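Side-chain contact in putative uncharacterized protein (PDB 3LNO), which is of unknown function but belongs to a family of iron-sulfur cluster assembly proteins and may act in that process: residues V27-L32 and I48-T53. Numbering follows the deposited sequence.
Sequences VDIVNL and ITMTMT
Met50, a selenomethionine, sets CG between its backbone N and carbonyl carbon (chi1 68°), then extends to the selenium and bends there (chi3 -62°), which brings CE against Ile29. Ile29 also places CG1 between N and the carbonyl carbon, and its outer arm runs extended, ending with CD1 against the selenomethionine methyl. CD1 of Ile29 lies 3.6 Å from CE of Met50, and the two side chains cross at about a right angle. CE rests in the angle between the two branches of Ile29, with CG2 of Ile29 4.1 Å from CE of Met50. A branched isoleucine gives this methyl a broad apolar seat, while the unbranched, flexible selenomethionine can bend into it. Strand 46-50 is the middle strand of a three-stranded mixed sheet in this alpha-beta fold, and the pair is buried between the short helical turn 29-32 and the sheet, with Val67 and Ile63 of helix 60-74 touching Ile29 and Met50, respectively. Asp28 stands at the N-cap of that turn: Asn31 N donates to Asp28 OD1 (2.6 Å), nearly straight at 170° but from above the carboxylate plane. A short acidic side chain suits this place because it can accept from an amide of the first turn. Past the strand, CD1 of Leu32 meets CG2 of Thr53 more loosely, at 4.4 Å; Thr53 is partly exposed, where a methyl plus a hydroxyl fits, and Asp22 touches both residues.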
loop_
_atom_site.group_PDB
_atom_site.type_symbol
_atom_site.label_atom_id
_atom_site.label_comp_id
_atom_site.label_asym_id
_atom_site.label_seq_id
_atom_site.Cartn_x
_atom_site.Cartn_y
_atom_site.Cartn_z
ATOM N N VAL A 27 7.068 -7.803 -6.416
ATOM C CA VAL A 27 6.985 -6.364 -6.667
ATOM C C VAL A 27 6.237 -5.730 -5.506
ATOM O O VAL A 27 5.324 -6.354 -4.957
ATOM C CB VAL A 27 6.286 -6.075 -8.031
ATOM C CG1 VAL A 27 5.922 -4.603 -8.192
ATOM C CG2 VAL A 27 7.208 -6.489 -9.166
ATOM N N ASP A 28 6.624 -4.523 -5.098
ATOM C CA ASP A 28 5.976 -3.897 -3.939
ATOM C C ASP A 28 4.579 -3.414 -4.276
ATOM O O ASP A 28 4.267 -3.168 -5.441
ATOM C CB ASP A 28 6.797 -2.748 -3.386
ATOM C CG ASP A 28 6.837 -1.554 -4.324
ATOM O OD1 ASP A 28 5.825 -0.806 -4.399
ATOM O OD2 ASP A 28 7.892 -1.357 -4.982
ATOM N N ILE A 29 3.746 -3.248 -3.256
ATOM C CA ILE A 29 2.331 -2.981 -3.496
ATOM C C ILE A 29 2.077 -1.604 -4.111
ATOM O O ILE A 29 1.063 -1.374 -4.772
ATOM C CB ILE A 29 1.506 -3.190 -2.204
ATOM C CG1 ILE A 29 1.927 -2.198 -1.119
ATOM C CG2 ILE A 29 1.719 -4.594 -1.696
ATOM C CD1 ILE A 29 1.059 -2.250 0.153
ATOM N N VAL A 30 2.972 -0.669 -3.840
ATOM C CA VAL A 30 2.911 0.652 -4.436
ATOM C C VAL A 30 3.125 0.551 -5.958
ATOM O O VAL A 30 2.256 0.963 -6.753
ATOM C CB VAL A 30 3.937 1.607 -3.758
ATOM C CG1 VAL A 30 4.176 2.853 -4.599
ATOM C CG2 VAL A 30 3.423 2.006 -2.385
ATOM N N ASN A 31 4.252 -0.036 -6.369
ATOM C CA ASN A 31 4.517 -0.197 -7.800
ATOM C C ASN A 31 3.499 -1.098 -8.507
ATOM O O ASN A 31 3.237 -0.922 -9.689
ATOM C CB ASN A 31 5.970 -0.618 -8.065
ATOM C CG ASN A 31 6.943 0.547 -7.919
ATOM O OD1 ASN A 31 7.641 0.646 -6.913
ATOM N ND2 ASN A 31 6.978 1.446 -8.918
ATOM N N LEU A 32 2.871 -2.015 -7.772
ATOM C CA LEU A 32 1.810 -2.800 -8.390
ATOM C C LEU A 32 0.529 -2.011 -8.663
ATOM O O LEU A 32 -0.290 -2.433 -9.465
ATOM C CB LEU A 32 1.449 -4.018 -7.551
ATOM C CG LEU A 32 2.331 -5.244 -7.764
ATOM C CD1 LEU A 32 1.830 -6.376 -6.877
ATOM C CD2 LEU A 32 2.357 -5.668 -9.234
ATOM N N ILE A 48 -5.264 3.038 5.348
ATOM C CA ILE A 48 -4.748 2.614 4.049
ATOM C C ILE A 48 -5.832 1.792 3.350
ATOM O O ILE A 48 -6.242 0.761 3.854
ATOM C CB ILE A 48 -3.479 1.740 4.211
ATOM C CG1 ILE A 48 -2.318 2.574 4.769
ATOM C CG2 ILE A 48 -3.024 1.185 2.849
ATOM C CD1 ILE A 48 -2.289 2.599 6.192
ATOM N N THR A 49 -6.264 2.231 2.180
ATOM C CA THR A 49 -7.270 1.506 1.391
ATOM C C THR A 49 -6.559 0.858 0.210
ATOM O O THR A 49 -5.897 1.530 -0.594
ATOM C CB THR A 49 -8.318 2.521 0.834
ATOM O OG1 THR A 49 -8.873 3.260 1.925
ATOM C CG2 THR A 49 -9.449 1.833 0.061
HETATM N N MSE A 50 -6.683 -0.451 0.099
HETATM C CA MSE A 50 -5.979 -1.149 -0.952
HETATM C C MSE A 50 -6.802 -2.318 -1.459
HETATM O O MSE A 50 -7.842 -2.674 -0.878
HETATM C CB MSE A 50 -4.628 -1.638 -0.427
HETATM C CG MSE A 50 -4.747 -2.732 0.628
HETATM SE SE MSE A 50 -2.954 -3.235 1.285
HETATM C CE MSE A 50 -2.129 -3.894 -0.373
ATOM N N THR A 51 -6.352 -2.898 -2.561
ATOM C CA THR A 51 -6.975 -4.115 -3.073
ATOM C C THR A 51 -5.908 -5.199 -3.243
ATOM O O THR A 51 -4.769 -5.000 -2.836
ATOM C CB THR A 51 -7.713 -3.845 -4.375
ATOM O OG1 THR A 51 -8.534 -4.975 -4.676
ATOM C CG2 THR A 51 -6.726 -3.609 -5.525
HETATM N N MSE A 52 -6.272 -6.357 -3.787
HETATM C CA MSE A 52 -5.294 -7.410 -4.082
HETATM C C MSE A 52 -5.321 -7.671 -5.575
HETATM O O MSE A 52 -6.192 -7.151 -6.278
HETATM C CB MSE A 52 -5.652 -8.689 -3.347
HETATM C CG MSE A 52 -5.697 -8.510 -1.841
HETATM SE SE MSE A 52 -3.874 -8.354 -1.197
HETATM C CE MSE A 52 -4.241 -7.077 0.242
ATOM N N THR A 53 -4.396 -8.476 -6.077
ATOM C CA THR A 53 -4.402 -8.755 -7.512
ATOM C C THR A 53 -5.631 -9.546 -7.986
ATOM O O THR A 53 -5.991 -9.484 -9.155
ATOM C CB THR A 53 -3.121 -9.457 -7.966
ATOM O OG1 THR A 53 -2.943 -10.669 -7.217
ATOM C CG2 THR A 53 -1.942 -8.559 -7.737
#